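Local coordinates for probable branched-chain amino acid ABC transporter, amino acid binding protein (Thermus thermophilus, PDB 3LKB), which probably captures branched-chain amino acids such as the valine bound here and delivers them to an ABC transporter for uptake, at residues 7-12 with 50-55; 28-33 with 285-290; 144-149 with 201-206; 189-194 with 223-228. The protein carries 2 engineered substitutions. All blocks are in the same frame, centred on the assembly; numbering follows the deposited sequence.

How the interactions relate
From the N terminus, interaction 1 closes first, pairing the two strands of a beta-alpha-beta unit in one lobe. Interaction 2 starts on the helix between those strands, so the two cross along the chain, and they touch where Trp12, Cys51 and Val53 pack on that helix. It closes only at 285-290, after some 250 residues that finish much of this lobe and build most of the other. Within that span lie interactions 3 and 4, which also cross: 189-194 falls between the paired strands 144-149 and 201-206, and 223-228 follows them. Both reach one sheet, where strands 201-205 and 226-229 are neighbours. Centres of interactions 1 and 3 stand about 37 Å apart.

Interaction 1: residues 7-12 with 50-55; sequences QVTLFW and NCVVRD
The carbonyl oxygen of Val52 is gripped from strand 7-12 by two groups: Trp12 N donates a hydrogen bond to Val52 O at 2.8 Å, and Phe11 CA brings a C-H to the same Val52 O at 3.2 Å. Val8, Leu10 and Trp12 continue this parallel ladder with Asn50, Val52 and Arg54, the shortest rung being Asn50 N to Val8 O at 2.7 Å.

Thr9 and Asn50 lie side by side, and Asn50 ND2 donates to Thr9 OG1 at 3.0 Å, with the hydroxyl close to the amide plane. Asn50 CG stands anti to the backbone N (chi1 179°), which carries the amide alongside Thr9, while Gln7 OE1 rests 3.6 Å from Asn50 CB. A valine in place of Asn50 would probably leave Thr9 OG1 without this donor.

Further along that face, Val52 CG1 meets the edge of the Phe11 ring and one face of the Arg54 guanidinium, whose NH1 forms a salt bridge with Glu69. Arg54 CG, beside its backbone N (chi1 -49°), touches Phe11 CE1 at 3.6 Å, and bends at chi2 and chi3 return the guanidinium over Val52. On the opposite face, Leu10, Cys51 and Val53 pack on helix 21-41, the connection in this beta-alpha-beta unit. Beta-branched and aromatic residues suit strands sandwiched between helices, and this hydrophobic middle is flanked by the Thr9-Asn50 bond and, at the other end, the Arg54-Glu69 salt bridge.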
loop_
_atom_site.group_PDB
_atom_site.type_symbol
_atom_site.label_atom_id
_atom_site.label_comp_id
_atom_site.label_asym_id
_atom_site.label_seq_id
_atom_site.Cartn_x
_atom_site.Cartn_y
_atom_site.Cartn_z
ATOM N N GLN A 7 8.149 13.351 26.661
ATOM C CA GLN A 7 7.680 12.600 25.515
ATOM C C GLN A 7 6.198 12.918 25.223
ATOM O O GLN A 7 5.336 12.896 26.142
ATOM C CB GLN A 7 7.888 11.106 25.740
ATOM C CG GLN A 7 7.572 10.302 24.492
ATOM C CD GLN A 7 7.917 8.836 24.629
ATOM O OE1 GLN A 7 8.667 8.297 23.796
ATOM N NE2 GLN A 7 7.366 8.168 25.663
ATOM N N VAL A 8 5.933 13.225 23.950
ATOM C CA VAL A 8 4.581 13.423 23.461
ATOM C C VAL A 8 4.265 12.561 22.193
ATOM O O VAL A 8 5.003 12.574 21.181
ATOM C CB VAL A 8 4.266 14.926 23.205
ATOM C CG1 VAL A 8 2.961 15.079 22.405
ATOM C CG2 VAL A 8 4.199 15.710 24.524
ATOM N N THR A 9 3.165 11.816 22.279
ATOM C CA THR A 9 2.754 10.950 21.214
ATOM C C THR A 9 1.832 11.589 20.196
ATOM O O THR A 9 0.786 12.196 20.510
ATOM C CB THR A 9 2.181 9.671 21.719
ATOM O OG1 THR A 9 3.235 8.962 22.405
ATOM C CG2 THR A 9 1.703 8.819 20.511
ATOM N N LEU A 10 2.280 11.462 18.956
ATOM C CA LEU A 10 1.547 11.942 17.824
ATOM C C LEU A 10 1.046 10.669 17.160
ATOM O O LEU A 10 1.837 9.878 16.681
ATOM C CB LEU A 10 2.486 12.721 16.921
ATOM C CG LEU A 10 1.749 13.751 16.067
ATOM C CD1 LEU A 10 0.899 14.603 16.981
ATOM C CD2 LEU A 10 2.727 14.601 15.324
ATOM N N PHE A 11 -0.265 10.450 17.193
ATOM C CA PHE A 11 -0.823 9.188 16.766
ATOM C C PHE A 11 -1.783 9.367 15.581
ATOM O O PHE A 11 -2.690 10.186 15.603
ATOM C CB PHE A 11 -1.450 8.465 17.972
ATOM C CG PHE A 11 -2.503 7.430 17.621
ATOM C CD1 PHE A 11 -2.147 6.099 17.367
ATOM C CD2 PHE A 11 -3.846 7.775 17.576
ATOM C CE1 PHE A 11 -3.118 5.134 17.084
ATOM C CE2 PHE A 11 -4.813 6.837 17.305
ATOM C CZ PHE A 11 -4.437 5.493 17.051
ATOM N N TRP A 12 -1.551 8.614 14.517
ATOM C CA TRP A 12 -2.465 8.585 13.381
ATOM C C TRP A 12 -2.842 7.151 13.165
ATOM O O TRP A 12 -2.007 6.238 13.344
ATOM C CB TRP A 12 -1.755 9.119 12.150
ATOM C CG TRP A 12 -2.528 9.039 10.865
ATOM C CD1 TRP A 12 -3.428 9.928 10.427
ATOM C CD2 TRP A 12 -2.466 7.991 9.860
ATOM N NE1 TRP A 12 -3.937 9.535 9.205
ATOM C CE2 TRP A 12 -3.366 8.353 8.832
ATOM C CE3 TRP A 12 -1.770 6.781 9.757
ATOM C CZ2 TRP A 12 -3.561 7.589 7.692
ATOM C CZ3 TRP A 12 -1.967 5.996 8.621
ATOM C CH2 TRP A 12 -2.851 6.419 7.591
ATOM N N ASN A 50 6.974 11.086 20.058
ATOM C CA ASN A 50 6.858 9.690 19.765
ATOM C C ASN A 50 5.799 9.526 18.627
ATOM O O ASN A 50 4.598 9.842 18.761
ATOM C CB ASN A 50 6.457 8.965 21.052
ATOM C CG ASN A 50 6.274 7.505 20.851
ATOM O OD1 ASN A 50 7.077 6.895 20.181
ATOM N ND2 ASN A 50 5.206 6.924 21.428
ATOM N N CYS A 51 6.275 9.062 17.491
ATOM C CA CYS A 51 5.459 9.014 16.299
ATOM C C CYS A 51 4.795 7.655 16.132
ATOM O O CYS A 51 5.465 6.691 15.877
ATOM C CB CYS A 51 6.313 9.246 15.083
ATOM S SG CYS A 51 5.225 9.128 13.628
ATOM N N VAL A 52 3.486 7.585 16.292
ATOM C CA VAL A 52 2.807 6.339 16.158
ATOM C C VAL A 52 1.820 6.392 14.993
ATOM O O VAL A 52 0.824 7.127 15.026
ATOM C CB VAL A 52 2.159 5.920 17.454
ATOM C CG1 VAL A 52 1.419 4.627 17.255
ATOM C CG2 VAL A 52 3.249 5.808 18.555
ATOM N N VAL A 53 2.143 5.615 13.958
ATOM C CA VAL A 53 1.404 5.569 12.710
ATOM C C VAL A 53 0.900 4.153 12.504
ATOM O O VAL A 53 1.702 3.261 12.216
ATOM C CB VAL A 53 2.320 5.964 11.541
ATOM C CG1 VAL A 53 1.736 5.490 10.231
ATOM C CG2 VAL A 53 2.526 7.485 11.533
ATOM N N ARG A 54 -0.413 3.949 12.664
ATOM C CA ARG A 54 -1.013 2.601 12.589
ATOM C C ARG A 54 -1.811 2.435 11.300
ATOM O O ARG A 54 -2.576 3.324 10.888
ATOM C CB ARG A 54 -1.964 2.345 13.779
ATOM C CG ARG A 54 -1.380 2.679 15.159
ATOM C CD ARG A 54 -1.137 1.451 15.990
ATOM N NE ARG A 54 0.262 1.067 16.045
ATOM C CZ ARG A 54 0.950 0.838 17.172
ATOM N NH1 ARG A 54 0.375 0.970 18.365
ATOM N NH2 ARG A 54 2.215 0.448 17.093
ATOM N N ASP A 55 -1.619 1.303 10.658
ATOM C CA ASP A 55 -2.396 0.905 9.551
ATOM C C ASP A 55 -3.615 0.142 10.049
ATOM O O ASP A 55 -3.484 -1.007 10.451
ATOM C CB ASP A 55 -1.548 -0.036 8.699
ATOM C CG ASP A 55 -2.291 -0.541 7.444
ATOM O OD1 ASP A 55 -3.299 0.061 6.990
ATOM O OD2 ASP A 55 -1.844 -1.562 6.903
#

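Interaction 2: residues 28-33 with 285-290; sequences GAAVED and VNYTNG
Tyr287 reaches over helix 28-33 to Asp33, and the ring and carboxylate planes stand 73° apart. Its hydroxyl donates to Asp33 OD2 at 2.7 Å, using the anti lone pair, the one turned away from the other carboxylate oxygen. Asp33 OD2 lies near the plane of the ring, at its edge, and the same oxygen forms a salt bridge with Arg277 NE. Two donors therefore meet on this one oxygen of a buried carboxylate, which would tend to favour its charged form.

The ring gets there because Tyr287 CG is anti to the backbone N (chi1 -166°), laying it along the backbone of Ala29 and Ala30. Tyr287 CD1 comes 3.5 Å from Ala30 CB, and that methyl also presses on the backbone Tyr287 O at 3.1 Å.

Segments 28-33 and 285-290 cross at -45°, with their axes 7.3 Å apart, a closeness that depends on small residues. Both belong to one lobe of the leucine-binding-protein fold, helix 285-308 being brought back to it after the chain has built most of the other lobe. A phenylalanine in place of Tyr287 would probably leave Asp33 with Arg277 but without its hydroxyl donor, weakening this interhelical link.

Gly290 faces Ala30 directly: a beta carbon there would stand only about 3 Å from Ala30 CB. Beside it, Val31 CG2 packs on Gly290 O at 3.9 Å.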
loop_
_atom_site.group_PDB
_atom_site.type_symbol
_atom_site.label_atom_id
_atom_site.label_comp_id
_atom_site.label_asym_id
_atom_site.label_seq_id
_atom_site.Cartn_x
_atom_site.Cartn_y
_atom_site.Cartn_z
ATOM N N GLY A 28 -0.245 8.816 5.488
ATOM C CA GLY A 28 0.378 8.255 6.671
ATOM C C GLY A 28 1.842 8.618 6.627
ATOM O O GLY A 28 2.426 9.049 7.621
ATOM N N ALA A 29 2.420 8.523 5.443
ATOM C CA ALA A 29 3.842 8.741 5.310
ATOM C C ALA A 29 4.206 10.189 5.708
ATOM O O ALA A 29 5.213 10.439 6.377
ATOM C CB ALA A 29 4.296 8.400 3.827
ATOM N N ALA A 30 3.383 11.138 5.274
ATOM C CA ALA A 30 3.611 12.563 5.595
ATOM C C ALA A 30 3.548 12.783 7.097
ATOM O O ALA A 30 4.335 13.546 7.639
ATOM C CB ALA A 30 2.606 13.456 4.871
ATOM N N VAL A 31 2.637 12.105 7.793
ATOM C CA VAL A 31 2.517 12.345 9.236
ATOM C C VAL A 31 3.832 11.889 9.916
ATOM O O VAL A 31 4.409 12.587 10.740
ATOM C CB VAL A 31 1.336 11.577 9.844
ATOM C CG1 VAL A 31 1.384 11.678 11.330
ATOM C CG2 VAL A 31 0.020 12.061 9.316
ATOM N N GLU A 32 4.290 10.693 9.550
ATOM C CA GLU A 32 5.476 10.129 10.138
ATOM C C GLU A 32 6.657 11.029 9.827
ATOM O O GLU A 32 7.442 11.328 10.708
ATOM C CB GLU A 32 5.736 8.738 9.599
ATOM C CG GLU A 32 6.894 8.079 10.303
ATOM C CD GLU A 32 7.015 6.584 10.007
ATOM O OE1 GLU A 32 5.969 5.870 9.930
ATOM O OE2 GLU A 32 8.180 6.132 9.865
ATOM N N ASP A 33 6.760 11.475 8.574
ATOM C CA ASP A 33 7.870 12.336 8.161
ATOM C C ASP A 33 7.940 13.696 8.873
ATOM O O ASP A 33 9.014 14.115 9.324
ATOM C CB ASP A 33 7.896 12.515 6.631
ATOM C CG ASP A 33 8.304 11.239 5.941
ATOM O OD1 ASP A 33 8.663 10.311 6.696
ATOM O OD2 ASP A 33 8.238 11.134 4.693
ATOM N N VAL A 285 -0.742 14.960 -3.685
ATOM C CA VAL A 285 -1.492 15.940 -2.929
ATOM C C VAL A 285 -1.844 15.382 -1.551
ATOM O O VAL A 285 -2.019 16.135 -0.605
ATOM C CB VAL A 285 -2.754 16.403 -3.668
ATOM C CG1 VAL A 285 -3.893 15.344 -3.556
ATOM C CG2 VAL A 285 -3.207 17.811 -3.166
ATOM N N ASN A 286 -1.864 14.056 -1.410
ATOM C CA ASN A 286 -2.138 13.461 -0.080
ATOM C C ASN A 286 -0.978 13.448 0.929
ATOM O O ASN A 286 -1.168 13.501 2.149
ATOM C CB ASN A 286 -2.900 12.159 -0.254
ATOM C CG ASN A 286 -4.260 12.428 -0.884
ATOM O OD1 ASN A 286 -4.999 13.299 -0.403
ATOM N ND2 ASN A 286 -4.556 11.792 -1.990
ATOM N N TYR A 287 0.230 13.451 0.404
ATOM C CA TYR A 287 1.404 13.756 1.194
ATOM C C TYR A 287 1.303 15.202 1.668
ATOM O O TYR A 287 1.502 15.486 2.823
ATOM C CB TYR A 287 2.641 13.491 0.330
ATOM C CG TYR A 287 3.939 13.447 1.071
ATOM C CD1 TYR A 287 4.218 12.398 1.919
ATOM C CD2 TYR A 287 4.874 14.484 0.947
ATOM C CE1 TYR A 287 5.388 12.337 2.614
ATOM C CE2 TYR A 287 6.098 14.447 1.658
ATOM C CZ TYR A 287 6.328 13.357 2.501
ATOM O OH TYR A 287 7.480 13.233 3.225
ATOM N N THR A 288 0.878 16.119 0.816
ATOM C CA THR A 288 0.585 17.490 1.272
ATOM C C THR A 288 -0.503 17.506 2.364
ATOM O O THR A 288 -0.385 18.210 3.361
ATOM C CB THR A 288 0.106 18.393 0.098
ATOM O OG1 THR A 288 0.887 18.125 -1.063
ATOM C CG2 THR A 288 0.215 19.886 0.443
ATOM N N ASN A 289 -1.559 16.719 2.151
ATOM C CA ASN A 289 -2.720 16.612 3.040
ATOM C C ASN A 289 -2.344 16.115 4.441
ATOM O O ASN A 289 -2.675 16.745 5.440
ATOM C CB ASN A 289 -3.713 15.675 2.352
ATOM C CG ASN A 289 -5.084 15.660 2.991
ATOM O OD1 ASN A 289 -5.359 16.372 3.973
ATOM N ND2 ASN A 289 -5.973 14.813 2.435
ATOM N N GLY A 290 -1.618 15.007 4.515
ATOM C CA GLY A 290 -1.055 14.537 5.796
ATOM C C GLY A 290 -0.111 15.514 6.479
ATOM O O GLY A 290 -0.087 15.630 7.707
#

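Interaction 3: residues 144-149 with 201-206; sequences AKVALV and YVVHQN
Tyr201 packs against the beginning of segment 144-149. Its CB sits 4.2 Å from Val146 CB, its partner on the same face of the sheet. The ring then swings back toward the start of the neighbouring strand, because CG lies beside the backbone N and anti to the carbonyl carbon (chi1 -70°). There Tyr201 CD2 passes Lys145 O, which lies at the ring edge, and Tyr201 CE2 touches Ala144 CB at 3.8 Å. The small methyl of Ala144 lets the ring lie close here. Finally the hydroxyl leaves the strand pair and hydrogen-bonds to Glu140 OE2 of helix 126-140, giving this otherwise hydrophobic side chain a partner for its polar tip.

The backbones pair in parallel, weakly at first, with Tyr201 N to Lys145 O at 3.3 Å, then more tightly: Val203 N donates to Ala147 O at 2.9 Å, and Gln205 N to Val149 O at the same length.

Beyond the tyrosine, Leu148 and Val203 lie side by side, Leu148 CD2 reaching Val203 CB at 3.7 Å. On the other face Val149 splits its branches: CG1 meets His204 CD2 at 3.9 Å, and CG2 meets Val202 CG1 at 4.0 Å. Helix 208-220 packs on Val149 and His204, and Phe194 of helix 188-196 on Ala147.

Strand 201-205 lies between strands 145-150 and 226-229 in the lobe's sheet. At its end Gln205 NE2 hydrogen-bonds to the carbonyl of Phe155, a residue of the valine pocket. The chemistry thus implies a buried strand, largely apolar where it meets its neighbour, that ends in a polar side chain near the ligand site.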
loop_
_atom_site.group_PDB
_atom_site.type_symbol
_atom_site.label_atom_id
_atom_site.label_comp_id
_atom_site.label_asym_id
_atom_site.label_seq_id
_atom_site.Cartn_x
_atom_site.Cartn_y
_atom_site.Cartn_z
ATOM N N ALA A 144 -28.202 20.616 -17.195
ATOM C CA ALA A 144 -27.279 19.512 -17.504
ATOM C C ALA A 144 -27.626 18.221 -16.775
ATOM O O ALA A 144 -27.991 18.235 -15.614
ATOM C CB ALA A 144 -25.854 19.892 -17.210
ATOM N N LYS A 145 -27.510 17.097 -17.463
ATOM C CA LYS A 145 -27.717 15.839 -16.813
ATOM C C LYS A 145 -26.413 15.376 -16.202
ATOM O O LYS A 145 -25.413 15.296 -16.872
ATOM C CB LYS A 145 -28.204 14.792 -17.805
ATOM C CG LYS A 145 -29.487 15.152 -18.625
ATOM C CD LYS A 145 -30.484 14.045 -18.395
ATOM C CE LYS A 145 -31.111 13.532 -19.657
ATOM N NZ LYS A 145 -32.501 14.061 -19.807
ATOM N N VAL A 146 -26.443 15.036 -14.924
ATOM C CA VAL A 146 -25.245 14.631 -14.216
ATOM C C VAL A 146 -25.453 13.313 -13.477
ATOM O O VAL A 146 -26.548 13.016 -12.997
ATOM C CB VAL A 146 -24.697 15.784 -13.304
ATOM C CG1 VAL A 146 -25.591 16.948 -13.272
ATOM C CG2 VAL A 146 -24.249 15.357 -11.871
ATOM N N ALA A 147 -24.387 12.528 -13.397
ATOM C CA ALA A 147 -24.424 11.280 -12.686
ATOM C C ALA A 147 -23.370 11.371 -11.588
ATOM O O ALA A 147 -22.314 11.994 -11.764
ATOM C CB ALA A 147 -24.102 10.173 -13.618
ATOM N N LEU A 148 -23.655 10.777 -10.447
ATOM C CA LEU A 148 -22.685 10.701 -9.402
ATOM C C LEU A 148 -22.169 9.276 -9.356
ATOM O O LEU A 148 -22.957 8.327 -9.434
ATOM C CB LEU A 148 -23.298 11.095 -8.056
ATOM C CG LEU A 148 -23.988 12.474 -7.900
ATOM C CD1 LEU A 148 -24.394 12.712 -6.417
ATOM C CD2 LEU A 148 -23.163 13.652 -8.421
ATOM N N VAL A 149 -20.843 9.135 -9.233
ATOM C CA VAL A 149 -20.191 7.856 -8.972
ATOM C C VAL A 149 -19.301 7.939 -7.720
ATOM O O VAL A 149 -18.405 8.749 -7.645
ATOM C CB VAL A 149 -19.348 7.380 -10.203
ATOM C CG1 VAL A 149 -18.459 6.196 -9.839
ATOM C CG2 VAL A 149 -20.249 6.989 -11.324
ATOM N N TYR A 201 -22.194 14.821 -17.605
ATOM C CA TYR A 201 -21.200 15.173 -16.630
ATOM C C TYR A 201 -21.251 14.087 -15.611
ATOM O O TYR A 201 -22.315 13.770 -15.097
ATOM C CB TYR A 201 -21.558 16.481 -15.951
ATOM C CG TYR A 201 -21.429 17.671 -16.854
ATOM C CD1 TYR A 201 -20.275 18.453 -16.839
ATOM C CD2 TYR A 201 -22.467 18.030 -17.721
ATOM C CE1 TYR A 201 -20.151 19.551 -17.674
ATOM C CE2 TYR A 201 -22.361 19.153 -18.563
ATOM C CZ TYR A 201 -21.206 19.904 -18.533
ATOM O OH TYR A 201 -21.078 20.998 -19.357
ATOM N N VAL A 202 -20.108 13.518 -15.314
ATOM C CA VAL A 202 -20.023 12.592 -14.212
ATOM C C VAL A 202 -19.182 13.194 -13.087
ATOM O O VAL A 202 -18.027 13.579 -13.294
ATOM C CB VAL A 202 -19.375 11.263 -14.652
ATOM C CG1 VAL A 202 -19.447 10.269 -13.555
ATOM C CG2 VAL A 202 -20.053 10.755 -15.835
ATOM N N VAL A 203 -19.766 13.274 -11.902
ATOM C CA VAL A 203 -19.030 13.767 -10.752
ATOM C C VAL A 203 -18.628 12.591 -9.897
ATOM O O VAL A 203 -19.477 11.787 -9.539
ATOM C CB VAL A 203 -19.893 14.706 -9.922
ATOM C CG1 VAL A 203 -19.200 15.058 -8.599
ATOM C CG2 VAL A 203 -20.194 15.935 -10.737
ATOM N N HIS A 204 -17.343 12.514 -9.549
ATOM C CA HIS A 204 -16.825 11.392 -8.733
ATOM C C HIS A 204 -16.527 11.753 -7.286
ATOM O O HIS A 204 -15.930 12.780 -7.002
ATOM C CB HIS A 204 -15.515 10.902 -9.332
ATOM C CG HIS A 204 -15.667 10.165 -10.628
ATOM N ND1 HIS A 204 -15.743 10.807 -11.854
ATOM C CD2 HIS A 204 -15.756 8.839 -10.894
ATOM C CE1 HIS A 204 -15.830 9.909 -12.817
ATOM N NE2 HIS A 204 -15.842 8.709 -12.262
ATOM N N GLN A 205 -16.890 10.870 -6.365
ATOM C CA GLN A 205 -16.390 10.944 -4.994
ATOM C C GLN A 205 -15.710 9.634 -4.676
ATOM O O GLN A 205 -16.340 8.639 -4.321
ATOM C CB GLN A 205 -17.540 11.187 -4.019
ATOM C CG GLN A 205 -17.215 10.925 -2.550
ATOM C CD GLN A 205 -16.287 11.990 -1.878
ATOM O OE1 GLN A 205 -15.590 12.755 -2.544
ATOM N NE2 GLN A 205 -16.269 11.999 -0.544
ATOM N N ASN A 206 -14.397 9.623 -4.736
ATOM C CA ASN A 206 -13.698 8.363 -4.644
ATOM C C ASN A 206 -12.225 8.615 -4.388
ATOM O O ASN A 206 -11.818 9.779 -4.275
ATOM C CB ASN A 206 -13.888 7.669 -5.989
ATOM C CG ASN A 206 -14.110 6.178 -5.857
ATOM O OD1 ASN A 206 -13.545 5.546 -4.967
ATOM N ND2 ASN A 206 -14.945 5.609 -6.736
#

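Interaction 4: residues 189-194 with 223-228; sequences ALLKRF and LKMRHL
Leu191 and Met225 make the closest contact: Leu191 CD2 and Met225 CE are 3.4 Å apart, their side chains crossing at a slant. The methionine chain runs straight out from its backbone through chi2 and then bends at the sulfur (chi3 -66°), which turns the methyl toward the leucine. The sulfur itself serves Phe194, with Met225 SD 3.9 Å from Phe194 CB and near the ring plane, at the ring's edge. Leu223 completes the shell by setting CD1 3.8 Å from Leu191 CB. Flexible, unbranched methionine suits a place where one chain must reach two helix residues a turn apart.

Outside this shell, Leu190 CG covers one face of the Phe194 ring from within the helix, while Val202 touches both Phe194 and Met225. Leu191 also leans on Ile214 and Asp217 of helix 208-220, and the edge of the His227 ring lies near Leu191 CD2, at 4.4 Å from NE2.

The contact joins helix 188-196 to the turn that follows helix 208-220 and leads into strand 226-229. Both helices pack on the sheet face that carries Val202 and His204, helix 188-196 reaching across to strand 173-179; on that face the rings of His227 and His204 meet.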
loop_
_atom_site.group_PDB
_atom_site.type_symbol
_atom_site.label_atom_id
_atom_site.label_comp_id
_atom_site.label_asym_id
_atom_site.label_seq_id
_atom_site.Cartn_x
_atom_site.Cartn_y
_atom_site.Cartn_z
ATOM N N ALA A 189 -20.485 -1.457 -18.901
ATOM C CA ALA A 189 -21.908 -1.428 -18.632
ATOM C C ALA A 189 -22.368 -0.111 -17.968
ATOM O O ALA A 189 -23.416 0.453 -18.294
ATOM C CB ALA A 189 -22.334 -2.653 -17.776
ATOM N N LEU A 190 -21.592 0.374 -17.016
ATOM C CA LEU A 190 -22.033 1.511 -16.259
ATOM C C LEU A 190 -21.982 2.719 -17.167
ATOM O O LEU A 190 -22.911 3.494 -17.231
ATOM C CB LEU A 190 -21.150 1.706 -15.034
ATOM C CG LEU A 190 -21.189 3.073 -14.397
ATOM C CD1 LEU A 190 -22.480 3.150 -13.609
ATOM C CD2 LEU A 190 -20.011 3.187 -13.499
ATOM N N LEU A 191 -20.893 2.858 -17.889
ATOM C CA LEU A 191 -20.758 3.963 -18.819
ATOM C C LEU A 191 -21.825 3.945 -19.945
ATOM O O LEU A 191 -22.374 5.000 -20.302
ATOM C CB LEU A 191 -19.319 4.033 -19.357
ATOM C CG LEU A 191 -18.239 4.434 -18.339
ATOM C CD1 LEU A 191 -16.865 4.038 -18.804
ATOM C CD2 LEU A 191 -18.263 5.940 -17.990
ATOM N N LYS A 192 -22.118 2.763 -20.487
ATOM C CA LYS A 192 -23.199 2.589 -21.502
ATOM C C LYS A 192 -24.586 2.970 -20.950
ATOM O O LYS A 192 -25.360 3.579 -21.642
ATOM C CB LYS A 192 -23.243 1.148 -22.029
ATOM C CG LYS A 192 -22.657 0.868 -23.392
ATOM C CD LYS A 192 -21.365 1.582 -23.693
ATOM C CE LYS A 192 -20.439 0.669 -24.555
ATOM N NZ LYS A 192 -20.599 0.650 -26.062
ATOM N N ARG A 193 -24.860 2.633 -19.696
ATOM C CA ARG A 193 -26.046 3.089 -18.972
ATOM C C ARG A 193 -26.156 4.617 -18.956
ATOM O O ARG A 193 -27.214 5.164 -19.289
ATOM C CB ARG A 193 -26.033 2.561 -17.528
ATOM C CG ARG A 193 -27.122 1.553 -17.141
ATOM C CD ARG A 193 -28.516 2.242 -17.120
ATOM N NE ARG A 193 -29.044 2.487 -18.485
ATOM C CZ ARG A 193 -30.251 2.993 -18.800
ATOM N NH1 ARG A 193 -31.138 3.356 -17.858
ATOM N NH2 ARG A 193 -30.567 3.132 -20.085
ATOM N N PHE A 194 -25.063 5.292 -18.587
ATOM C CA PHE A 194 -24.990 6.779 -18.556
ATOM C C PHE A 194 -25.203 7.401 -19.925
ATOM O O PHE A 194 -25.935 8.357 -20.070
ATOM C CB PHE A 194 -23.631 7.239 -18.014
ATOM C CG PHE A 194 -23.462 7.039 -16.526
ATOM C CD1 PHE A 194 -24.464 6.414 -15.758
ATOM C CD2 PHE A 194 -22.285 7.425 -15.904
ATOM C CE1 PHE A 194 -24.326 6.232 -14.389
ATOM C CE2 PHE A 194 -22.105 7.255 -14.519
ATOM C CZ PHE A 194 -23.122 6.657 -13.749
ATOM N N LEU A 223 -16.332 8.262 -25.340
ATOM C CA LEU A 223 -17.494 9.026 -24.873
ATOM C C LEU A 223 -17.180 10.506 -24.662
ATOM O O LEU A 223 -16.022 10.874 -24.437
ATOM C CB LEU A 223 -18.059 8.457 -23.587
ATOM C CG LEU A 223 -18.335 6.960 -23.459
ATOM C CD1 LEU A 223 -18.726 6.663 -22.039
ATOM C CD2 LEU A 223 -19.427 6.498 -24.409
ATOM N N LYS A 224 -18.215 11.341 -24.712
ATOM C CA LYS A 224 -18.049 12.785 -24.573
ATOM C C LYS A 224 -18.389 13.361 -23.176
ATOM O O LYS A 224 -18.268 14.574 -22.966
ATOM C CB LYS A 224 -18.886 13.537 -25.624
ATOM C CG LYS A 224 -18.870 12.951 -27.048
ATOM C CD LYS A 224 -17.513 13.134 -27.773
ATOM C CE LYS A 224 -17.573 12.589 -29.212
ATOM N NZ LYS A 224 -18.896 12.908 -29.856
ATOM N N MET A 225 -18.818 12.525 -22.240
ATOM C CA MET A 225 -19.193 13.044 -20.944
ATOM C C MET A 225 -17.944 13.628 -20.308
ATOM O O MET A 225 -16.831 13.107 -20.471
ATOM C CB MET A 225 -19.718 11.964 -20.002
ATOM C CG MET A 225 -20.491 10.808 -20.615
ATOM S SD MET A 225 -20.802 9.566 -19.347
ATOM C CE MET A 225 -19.152 9.080 -19.085
ATOM N N ARG A 226 -18.144 14.709 -19.583
ATOM C CA ARG A 226 -17.100 15.310 -18.790
ATOM C C ARG A 226 -17.054 14.701 -17.371
ATOM O O ARG A 226 -18.102 14.473 -16.745
ATOM C CB ARG A 226 -17.340 16.812 -18.753
ATOM C CG ARG A 226 -16.580 17.537 -17.687
ATOM C CD ARG A 226 -15.151 17.871 -18.133
ATOM N NE ARG A 226 -15.201 18.611 -19.380
ATOM C CZ ARG A 226 -14.337 19.557 -19.740
ATOM N NH1 ARG A 226 -13.302 19.926 -18.966
ATOM N NH2 ARG A 226 -14.515 20.132 -20.917
ATOM N N HIS A 227 -15.836 14.439 -16.877
ATOM C CA HIS A 227 -15.622 13.996 -15.500
ATOM C C HIS A 227 -15.019 15.044 -14.547
ATOM O O HIS A 227 -14.089 15.791 -14.883
ATOM C CB HIS A 227 -14.820 12.693 -15.452
ATOM C CG HIS A 227 -15.416 11.580 -16.259
ATOM N ND1 HIS A 227 -15.496 11.624 -17.634
ATOM C CD2 HIS A 227 -15.926 10.381 -15.889
ATOM C CE1 HIS A 227 -16.043 10.502 -18.079
ATOM N NE2 HIS A 227 -16.328 9.739 -17.036
ATOM N N LEU A 228 -15.574 15.072 -13.339
ATOM C CA LEU A 228 -15.176 15.985 -12.282
ATOM C C LEU A 228 -15.083 15.193 -10.988
ATOM O O LEU A 228 -15.584 14.072 -10.902
ATOM C CB LEU A 228 -16.187 17.150 -12.141
ATOM C CG LEU A 228 -16.727 17.764 -13.466
ATOM C CD1 LEU A 228 -17.800 16.885 -14.148
ATOM C CD2 LEU A 228 -17.297 19.173 -13.185
#